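Long-range contacts in ancestral D-type dye decolorizing peroxidase (Geotrichum candidum, PDB 7ANV), which is a haem-containing peroxidase of the dye-decolorizing family that probably uses hydrogen peroxide to oxidise dyes and related substrates: residues Tyr23-Ile28 with Glu176-Gln181; Gly107-Ala112 with Pro129-Ala134. All blocks are in the same frame, centred on the assembly; numbering follows the deposited sequence.

Contact 1 (Tyr23-Ile28 with Glu176-Gln181); sequences YFFFKI and EVLTIQ
F25 and L178 form a hydrogen-bonded pair in the antiparallel ladder that joins Y23-I28 to E176-Q181, and one flank of the F25 ring, from CB through CD2 to CE2, lies along the partner strand. Its CB lies 3.5 Å from L178 O. With CG anti to the carbonyl carbon (chi1 -63°), the ring swings back along its own strand in the direction of Y23. CD2 keeps close to L178 O, which lies at the ring edge in its plane, and is 4.2 Å from L178 CB; CE2, farther out, meets I180 CD1 at 3.8 Å. F135 of helix 133-137 covers the L178-I180 end, while F251, L393 and V395 bring the second ferredoxin-like sheet against Y23, F25 and I180.

The other side carries F24, whose CZ touches E176 CB at 3.8 Å. The two side chains cross at about a right angle, and the E176 carboxylate is held by T179, whose OG1 donates to OE2 from above the carboxylate plane (2.7 Å).

The backbone is irregular at V177: its N donates to F25 O at 2.8 Å, while L178 N reaches the same oxygen only weakly, making a classic beta bulge. F25 O thus serves two donors, and V177 CG2 packs against K27 N. The backbone bonds fix the register, and the side chains add mainly apolar contacts, those of F25 with L178 and I180 foremost.

Contact 2 (Gly107-Ala112 with Pro129-Ala134); sequences GQLADA and PDWDPA
The indole of W131 carries L109 and P129 on one face. L109 CD1 stands 4.3 Å from the centroid of the six-membered ring, 26° off its normal, in a CH-pi contact, and P129 CG lies on that same side; both sit off-centre, nearer the ring's periphery. The outer end of the benzo ring runs up to the helix backbone, with CH2 3.5 Å from L109 CA. A112 CB and Q108 OE1 both approach CZ2 obliquely, the methyl at 3.7 Å and the amide oxygen at 3.5 Å. The amide plane of Q108 is perpendicular to the indole.

In L109, chi1 of 177° carries CG out from the helix and chi2 of 56° turns CD1 onto the proline and the indole face. The fit is tight there: CD1 is 3.3 Å from P129 CG, closer than ordinary van der Waals contact, and the two side chains meet at about a right angle. A112 closes the other end of the patch, its CB 3.8 Å from P129 CB, so that one methyl touches both proline and indole.

W131 NE1 donates to D117, while the Q108 amide, about 9 Å from the haem, accepts from R252 through OE1 and donates to F251 O through NE2. These three atoms are thus satisfied, and helix 108-115, on which W131 packs, is tied to strand 247-256 of the second sheet. Between G107-A112 and P129-A134 themselves the contact is chiefly apolar: they share no hydrogen bond, and carbon and CH-pi contacts join the helix to the loop before helix 133-137.

In the fold
From the N terminus the chain first lays down strand 20-28, an inner strand of the first four-stranded antiparallel sheet. It then passes through strand 78-84 and several helices to helix 108-115, and contact 2 closes a short loop when 129-134 returns against that helix. Strand 142-148 and helix 151-164 follow before 176-181 comes back beside the first strand as an edge of the sheet, so contact 1 closes a much longer loop with contact 2 nested inside. Their centres are 15 Å apart, yet they touch: A134 packs on L178 and V177, joining helix 133-137 to the sheet within the N-terminal dimeric alpha+beta barrel domain of the DyP fold.

Contact 1 (Tyr23-Ile28 with Glu176-Gln181)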
ATOM      1  N   TYR A  23     -14.311   2.569   2.814  1.00 18.55           N
ATOM      2  CA  TYR A  23     -14.350   2.005   1.455  1.00 18.47           C
ATOM      3  C   TYR A  23     -15.711   1.355   1.277  1.00 18.56           C
ATOM      4  O   TYR A  23     -16.014   0.413   2.006  1.00 19.45           O
ATOM      5  CB  TYR A  23     -13.190   1.025   1.328  1.00 18.08           C
ATOM      6  CG  TYR A  23     -11.865   1.706   1.366  1.00 18.09           C
ATOM      7  CD1 TYR A  23     -11.232   1.938   2.569  1.00 18.73           C
ATOM      8  CD2 TYR A  23     -11.231   2.081   0.203  1.00 18.54           C
ATOM      9  CE1 TYR A  23     -10.012   2.584   2.630  1.00 19.02           C
ATOM     10  CE2 TYR A  23     -10.006   2.714   0.247  1.00 18.35           C
ATOM     11  CZ  TYR A  23      -9.392   2.946   1.456  1.00 18.84           C
ATOM     12  OH  TYR A  23      -8.182   3.565   1.530  1.00 19.04           O
ATOM     13  N   PHE A  24     -16.485   1.863   0.324  1.00 18.60           N
ATOM     14  CA  PHE A  24     -17.843   1.364  -0.015  1.00 19.50           C
ATOM     15  C   PHE A  24     -17.745   0.609  -1.339  1.00 19.21           C
ATOM     16  O   PHE A  24     -17.632   1.239  -2.433  1.00 19.36           O
ATOM     17  CB  PHE A  24     -18.794   2.560  -0.034  1.00 20.28           C
ATOM     18  CG  PHE A  24     -20.219   2.218  -0.307  1.00 21.74           C
ATOM     19  CD1 PHE A  24     -20.666   2.042  -1.603  1.00 23.10           C
ATOM     20  CD2 PHE A  24     -21.128   2.166   0.727  1.00 23.84           C
ATOM     21  CE1 PHE A  24     -22.019   1.798  -1.837  1.00 24.72           C
ATOM     22  CE2 PHE A  24     -22.469   1.916   0.484  1.00 24.80           C
ATOM     23  CZ  PHE A  24     -22.898   1.720  -0.800  1.00 23.86           C
ATOM     24  N   PHE A  25     -17.735  -0.724  -1.250  1.00 19.31           N
ATOM     25  CA  PHE A  25     -17.572  -1.596  -2.437  1.00 20.23           C
ATOM     26  C   PHE A  25     -18.979  -1.893  -2.939  1.00 20.33           C
ATOM     27  O   PHE A  25     -19.877  -2.272  -2.155  1.00 21.44           O
ATOM     28  CB  PHE A  25     -16.841  -2.890  -2.093  1.00 19.37           C
ATOM     29  CG  PHE A  25     -15.438  -2.663  -1.618  1.00 19.56           C
ATOM     30  CD1 PHE A  25     -14.401  -2.551  -2.540  1.00 18.96           C
ATOM     31  CD2 PHE A  25     -15.139  -2.577  -0.275  1.00 19.00           C
ATOM     32  CE1 PHE A  25     -13.106  -2.361  -2.107  1.00 18.83           C
ATOM     33  CE2 PHE A  25     -13.839  -2.362   0.150  1.00 19.11           C
ATOM     34  CZ  PHE A  25     -12.817  -2.291  -0.760  1.00 18.31           C
ATOM     35  N   PHE A  26     -19.215  -1.670  -4.217  1.00 20.64           N
ATOM     36  CA  PHE A  26     -20.590  -1.754  -4.743  1.00 21.12           C
ATOM     37  C   PHE A  26     -20.642  -2.583  -6.010  1.00 22.34           C
ATOM     38  O   PHE A  26     -19.645  -2.771  -6.710  1.00 21.13           O
ATOM     39  CB  PHE A  26     -21.173  -0.360  -4.991  1.00 21.27           C
ATOM     40  CG  PHE A  26     -20.442   0.426  -6.051  1.00 20.47           C
ATOM     41  CD1 PHE A  26     -20.823   0.352  -7.385  1.00 20.09           C
ATOM     42  CD2 PHE A  26     -19.401   1.271  -5.702  1.00 19.84           C
ATOM     43  CE1 PHE A  26     -20.155   1.080  -8.358  1.00 19.89           C
ATOM     44  CE2 PHE A  26     -18.722   1.980  -6.678  1.00 19.25           C
ATOM     45  CZ  PHE A  26     -19.103   1.896  -7.996  1.00 20.11           C
ATOM     46  N   LYS A  27     -21.840  -3.111  -6.231  1.00 23.47           N
ATOM     47  CA  LYS A  27     -22.260  -3.751  -7.487  1.00 25.28           C
ATOM     48  C   LYS A  27     -23.240  -2.792  -8.144  1.00 24.70           C
ATOM     49  O   LYS A  27     -24.124  -2.246  -7.438  1.00 24.78           O
ATOM     50  CB  LYS A  27     -22.878  -5.111  -7.169  1.00 27.27           C
ATOM     51  CG  LYS A  27     -23.389  -5.886  -8.364  1.00 32.05           C
ATOM     52  CD  LYS A  27     -24.022  -7.208  -7.948  1.00 34.64           C
ATOM     53  CE  LYS A  27     -24.372  -8.113  -9.110  1.00 38.33           C
ATOM     54  NZ  LYS A  27     -25.496  -9.004  -8.732  1.00 40.96           N
ATOM     55  N   ILE A  28     -23.083  -2.586  -9.446  1.00 23.60           N
ATOM     56  CA  ILE A  28     -24.036  -1.814 -10.278  1.00 23.84           C
ATOM     57  C   ILE A  28     -25.195  -2.746 -10.630  1.00 25.34           C
ATOM     58  O   ILE A  28     -24.960  -3.772 -11.314  1.00 26.17           O
ATOM     59  CB  ILE A  28     -23.358  -1.223 -11.516  1.00 23.53           C
ATOM     60  CG1 ILE A  28     -22.236  -0.252 -11.118  1.00 22.14           C
ATOM     61  CG2 ILE A  28     -24.400  -0.609 -12.450  1.00 23.90           C
ATOM     62  CD1 ILE A  28     -21.280   0.110 -12.227  1.00 21.75           C
ATOM     63  N   GLU A 176     -24.715  -2.338  -2.049  1.00 25.24           N
ATOM     64  CA  GLU A 176     -23.499  -2.425  -1.199  1.00 25.27           C
ATOM     65  C   GLU A 176     -23.059  -3.895  -1.124  1.00 25.86           C
ATOM     66  O   GLU A 176     -23.892  -4.741  -0.736  1.00 26.11           O
ATOM     67  CB  GLU A 176     -23.837  -1.861   0.170  1.00 28.24           C
ATOM     68  CG  GLU A 176     -22.687  -1.940   1.160  1.00 30.08           C
ATOM     69  CD  GLU A 176     -23.092  -1.579   2.569  1.00 35.69           C
ATOM     70  OE1 GLU A 176     -24.152  -0.885   2.741  1.00 37.83           O
ATOM     71  OE2 GLU A 176     -22.343  -1.974   3.489  1.00 38.53           O
ATOM     72  N   VAL A 177     -21.812  -4.208  -1.452  1.00 24.33           N
ATOM     73  CA  VAL A 177     -21.233  -5.576  -1.300  1.00 25.10           C
ATOM     74  C   VAL A 177     -20.544  -5.647   0.050  1.00 24.92           C
ATOM     75  O   VAL A 177     -20.665  -6.644   0.767  1.00 26.35           O
ATOM     76  CB  VAL A 177     -20.247  -5.903  -2.436  1.00 25.71           C
ATOM     77  CG1 VAL A 177     -19.631  -7.282  -2.277  1.00 26.85           C
ATOM     78  CG2 VAL A 177     -20.894  -5.755  -3.796  1.00 26.86           C
ATOM     79  N   LEU A 178     -19.844  -4.578   0.409  1.00 24.11           N
ATOM     80  CA  LEU A 178     -18.995  -4.568   1.613  1.00 25.22           C
ATOM     81  C   LEU A 178     -18.667  -3.107   1.915  1.00 24.22           C
ATOM     82  O   LEU A 178     -18.359  -2.339   0.969  1.00 22.16           O
ATOM     83  CB  LEU A 178     -17.719  -5.389   1.363  1.00 26.81           C
ATOM     84  CG  LEU A 178     -16.706  -5.413   2.507  1.00 29.53           C
ATOM     85  CD1 LEU A 178     -17.231  -6.168   3.720  1.00 31.98           C
ATOM     86  CD2 LEU A 178     -15.380  -6.010   2.055  1.00 30.50           C
ATOM     87  N   THR A 179     -18.695  -2.760   3.193  1.00 23.02           N
ATOM     88  CA  THR A 179     -18.109  -1.489   3.661  1.00 24.02           C
ATOM     89  C   THR A 179     -17.012  -1.813   4.663  1.00 23.75           C
ATOM     90  O   THR A 179     -17.247  -2.696   5.529  1.00 22.87           O
ATOM     91  CB  THR A 179     -19.185  -0.584   4.264  1.00 26.81           C
ATOM     92  OG1 THR A 179     -20.184  -0.431   3.260  1.00 28.48           O
ATOM     93  CG2 THR A 179     -18.655   0.774   4.652  1.00 28.51           C
ATOM     94  N   ILE A 180     -15.855  -1.162   4.537  1.00 22.64           N
ATOM     95  CA  ILE A 180     -14.745  -1.360   5.509  1.00 22.12           C
ATOM     96  C   ILE A 180     -14.368   0.045   5.955  1.00 21.93           C
ATOM     97  O   ILE A 180     -14.083   0.884   5.096  1.00 20.89           O
ATOM     98  CB  ILE A 180     -13.524  -2.106   4.915  1.00 24.12           C
ATOM     99  CG1 ILE A 180     -13.927  -3.289   4.034  1.00 25.79           C
ATOM    100  CG2 ILE A 180     -12.611  -2.505   6.074  1.00 24.33           C
ATOM    101  CD1 ILE A 180     -12.773  -4.063   3.377  1.00 26.03           C
ATOM    102  N   GLN A 181     -14.245   0.233   7.245  1.00 21.66           N
ATOM    103  CA  GLN A 181     -13.770   1.498   7.821  1.00 21.07           C
ATOM    104  C   GLN A 181     -12.322   1.373   8.285  1.00 21.60           C
ATOM    105  O   GLN A 181     -11.995   0.423   9.038  1.00 21.55           O
ATOM    106  CB  GLN A 181     -14.675   1.866   8.990  1.00 22.14           C
ATOM    107  CG  GLN A 181     -14.314   3.213   9.608  1.00 22.37           C
ATOM    108  CD  GLN A 181     -15.224   3.495  10.771  1.00 24.14           C
ATOM    109  OE1 GLN A 181     -16.439   3.581  10.586  1.00 25.52           O
ATOM    110  NE2 GLN A 181     -14.671   3.530  11.983  1.00 24.23           N
TER

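Contact 2 (Gly107-Ala112 with Pro129-Ala134)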
ATOM      1  N   GLY A 107      -8.728  -9.618 -12.683  1.00 21.98           N
ATOM      2  CA  GLY A 107      -9.210  -9.390 -11.311  1.00 20.60           C
ATOM      3  C   GLY A 107      -8.250  -9.979 -10.301  1.00 21.11           C
ATOM      4  O   GLY A 107      -7.457 -10.894 -10.662  1.00 21.10           O
ATOM      5  N   GLN A 108      -8.282  -9.500  -9.074  1.00 20.12           N
ATOM      6  CA  GLN A 108      -7.297  -9.956  -8.060  1.00 20.16           C
ATOM      7  C   GLN A 108      -7.529 -11.412  -7.633  1.00 21.26           C
ATOM      8  O   GLN A 108      -6.544 -12.097  -7.266  1.00 20.55           O
ATOM      9  CB  GLN A 108      -7.335  -9.046  -6.843  1.00 19.71           C
ATOM     10  CG  GLN A 108      -6.102  -9.211  -5.957  1.00 19.97           C
ATOM     11  CD  GLN A 108      -6.188  -8.363  -4.716  1.00 19.43           C
ATOM     12  OE1 GLN A 108      -6.379  -8.837  -3.593  1.00 20.50           O
ATOM     13  NE2 GLN A 108      -6.112  -7.065  -4.921  1.00 19.66           N
ATOM     14  N   LEU A 109      -8.783 -11.900  -7.618  1.00 22.03           N
ATOM     15  CA  LEU A 109      -9.046 -13.277  -7.155  1.00 23.64           C
ATOM     16  C   LEU A 109      -8.226 -14.247  -7.995  1.00 24.04           C
ATOM     17  O   LEU A 109      -7.604 -15.132  -7.398  1.00 24.51           O
ATOM     18  CB  LEU A 109     -10.544 -13.584  -7.226  1.00 25.54           C
ATOM     19  CG  LEU A 109     -10.959 -15.007  -6.841  1.00 27.86           C
ATOM     20  CD1 LEU A 109     -10.487 -15.375  -5.464  1.00 28.92           C
ATOM     21  CD2 LEU A 109     -12.462 -15.146  -6.870  1.00 29.94           C
ATOM     22  N   ALA A 110      -8.189 -14.046  -9.315  1.00 23.36           N
ATOM     23  CA  ALA A 110      -7.425 -14.865 -10.266  1.00 24.40           C
ATOM     24  C   ALA A 110      -5.912 -14.809  -9.950  1.00 24.17           C
ATOM     25  O   ALA A 110      -5.162 -15.726 -10.352  1.00 25.68           O
ATOM     26  CB  ALA A 110      -7.728 -14.377 -11.663  1.00 25.00           C
ATOM     27  N   ASP A 111      -5.444 -13.733  -9.328  1.00 22.96           N
ATOM     28  CA  ASP A 111      -4.002 -13.516  -9.057  1.00 22.20           C
ATOM     29  C   ASP A 111      -3.640 -14.023  -7.654  1.00 21.56           C
ATOM     30  O   ASP A 111      -2.426 -14.119  -7.332  1.00 20.62           O
ATOM     31  CB  ASP A 111      -3.685 -12.024  -9.151  1.00 21.17           C
ATOM     32  CG  ASP A 111      -2.227 -11.664  -9.364  1.00 21.21           C
ATOM     33  OD1 ASP A 111      -1.459 -12.477  -9.977  1.00 22.68           O
ATOM     34  OD2 ASP A 111      -1.884 -10.560  -8.973  1.00 19.89           O
ATOM     35  N   ALA A 112      -4.610 -14.352  -6.814  1.00 21.29           N
ATOM     36  CA  ALA A 112      -4.323 -14.691  -5.393  1.00 22.07           C
ATOM     37  C   ALA A 112      -3.266 -15.798  -5.262  1.00 22.85           C
ATOM     38  O   ALA A 112      -2.410 -15.709  -4.367  1.00 22.68           O
ATOM     39  CB  ALA A 112      -5.586 -15.074  -4.678  1.00 22.49           C
ATOM     40  N   PRO A 129      -8.649 -18.784  -2.558  1.00 40.26           N
ATOM     41  CA  PRO A 129      -7.899 -18.176  -1.464  1.00 38.27           C
ATOM     42  C   PRO A 129      -8.763 -18.107  -0.213  1.00 38.11           C
ATOM     43  O   PRO A 129      -9.982 -18.047  -0.370  1.00 37.99           O
ATOM     44  CB  PRO A 129      -7.596 -16.778  -1.972  1.00 35.42           C
ATOM     45  CG  PRO A 129      -8.747 -16.473  -2.905  1.00 35.47           C
ATOM     46  CD  PRO A 129      -9.023 -17.802  -3.584  1.00 39.15           C
ATOM     47  N   ASP A 130      -8.140 -18.028   0.960  1.00 38.43           N
ATOM     48  CA  ASP A 130      -8.867 -17.925   2.255  1.00 39.71           C
ATOM     49  C   ASP A 130      -9.297 -16.468   2.489  1.00 36.87           C
ATOM     50  O   ASP A 130      -8.989 -15.905   3.567  1.00 37.49           O
ATOM     51  CB  ASP A 130      -8.017 -18.428   3.422  1.00 43.32           C
ATOM     52  CG  ASP A 130      -7.664 -19.897   3.336  1.00 48.24           C
ATOM     53  OD1 ASP A 130      -8.383 -20.646   2.622  1.00 50.46           O
ATOM     54  OD2 ASP A 130      -6.661 -20.280   3.976  1.00 52.55           O
ATOM     55  N   TRP A 131     -10.016 -15.882   1.534  1.00 34.03           N
ATOM     56  CA  TRP A 131     -10.459 -14.462   1.582  1.00 31.08           C
ATOM     57  C   TRP A 131     -11.763 -14.297   2.370  1.00 32.73           C
ATOM     58  O   TRP A 131     -12.490 -15.321   2.558  1.00 34.92           O
ATOM     59  CB  TRP A 131     -10.644 -13.975   0.156  1.00 29.01           C
ATOM     60  CG  TRP A 131      -9.373 -13.616  -0.534  1.00 27.24           C
ATOM     61  CD1 TRP A 131      -8.090 -13.812  -0.095  1.00 26.56           C
ATOM     62  CD2 TRP A 131      -9.271 -12.965  -1.808  1.00 26.20           C
ATOM     63  NE1 TRP A 131      -7.206 -13.368  -1.033  1.00 26.02           N
ATOM     64  CE2 TRP A 131      -7.896 -12.820  -2.075  1.00 25.77           C
ATOM     65  CE3 TRP A 131     -10.197 -12.486  -2.736  1.00 26.82           C
ATOM     66  CZ2 TRP A 131      -7.441 -12.189  -3.228  1.00 26.05           C
ATOM     67  CZ3 TRP A 131      -9.749 -11.875  -3.880  1.00 27.17           C
ATOM     68  CH2 TRP A 131      -8.387 -11.742  -4.119  1.00 26.75           C
ATOM     69  N   ASP A 132     -12.096 -13.064   2.773  1.00 31.84           N
ATOM     70  CA  ASP A 132     -13.452 -12.746   3.289  1.00 34.51           C
ATOM     71  C   ASP A 132     -14.426 -13.050   2.151  1.00 35.43           C
ATOM     72  O   ASP A 132     -14.113 -12.778   0.986  1.00 33.33           O
ATOM     73  CB  ASP A 132     -13.601 -11.300   3.790  1.00 34.62           C
ATOM     74  CG  ASP A 132     -12.721 -10.952   4.988  1.00 35.53           C
ATOM     75  OD1 ASP A 132     -12.288 -11.897   5.686  1.00 37.43           O
ATOM     76  OD2 ASP A 132     -12.511  -9.753   5.238  1.00 34.06           O
ATOM     77  N   PRO A 133     -15.627 -13.581   2.464  1.00 39.60           N
ATOM     78  CA  PRO A 133     -16.630 -13.927   1.452  1.00 41.74           C
ATOM     79  C   PRO A 133     -16.903 -12.839   0.399  1.00 40.94           C
ATOM     80  O   PRO A 133     -16.990 -13.165  -0.752  1.00 41.47           O
ATOM     81  CB  PRO A 133     -17.897 -14.185   2.279  1.00 45.01           C
ATOM     82  CG  PRO A 133     -17.365 -14.666   3.609  1.00 46.03           C
ATOM     83  CD  PRO A 133     -16.067 -13.911   3.825  1.00 42.63           C
ATOM     84  N   ALA A 134     -16.979 -11.565   0.803  1.00 41.41           N
ATOM     85  CA  ALA A 134     -17.353 -10.442  -0.088  1.00 41.49           C
ATOM     86  C   ALA A 134     -16.345 -10.325  -1.233  1.00 39.34           C
ATOM     87  O   ALA A 134     -16.750 -10.003  -2.334  1.00 40.50           O
ATOM     88  CB  ALA A 134     -17.476  -9.156   0.703  1.00 41.91           C
TER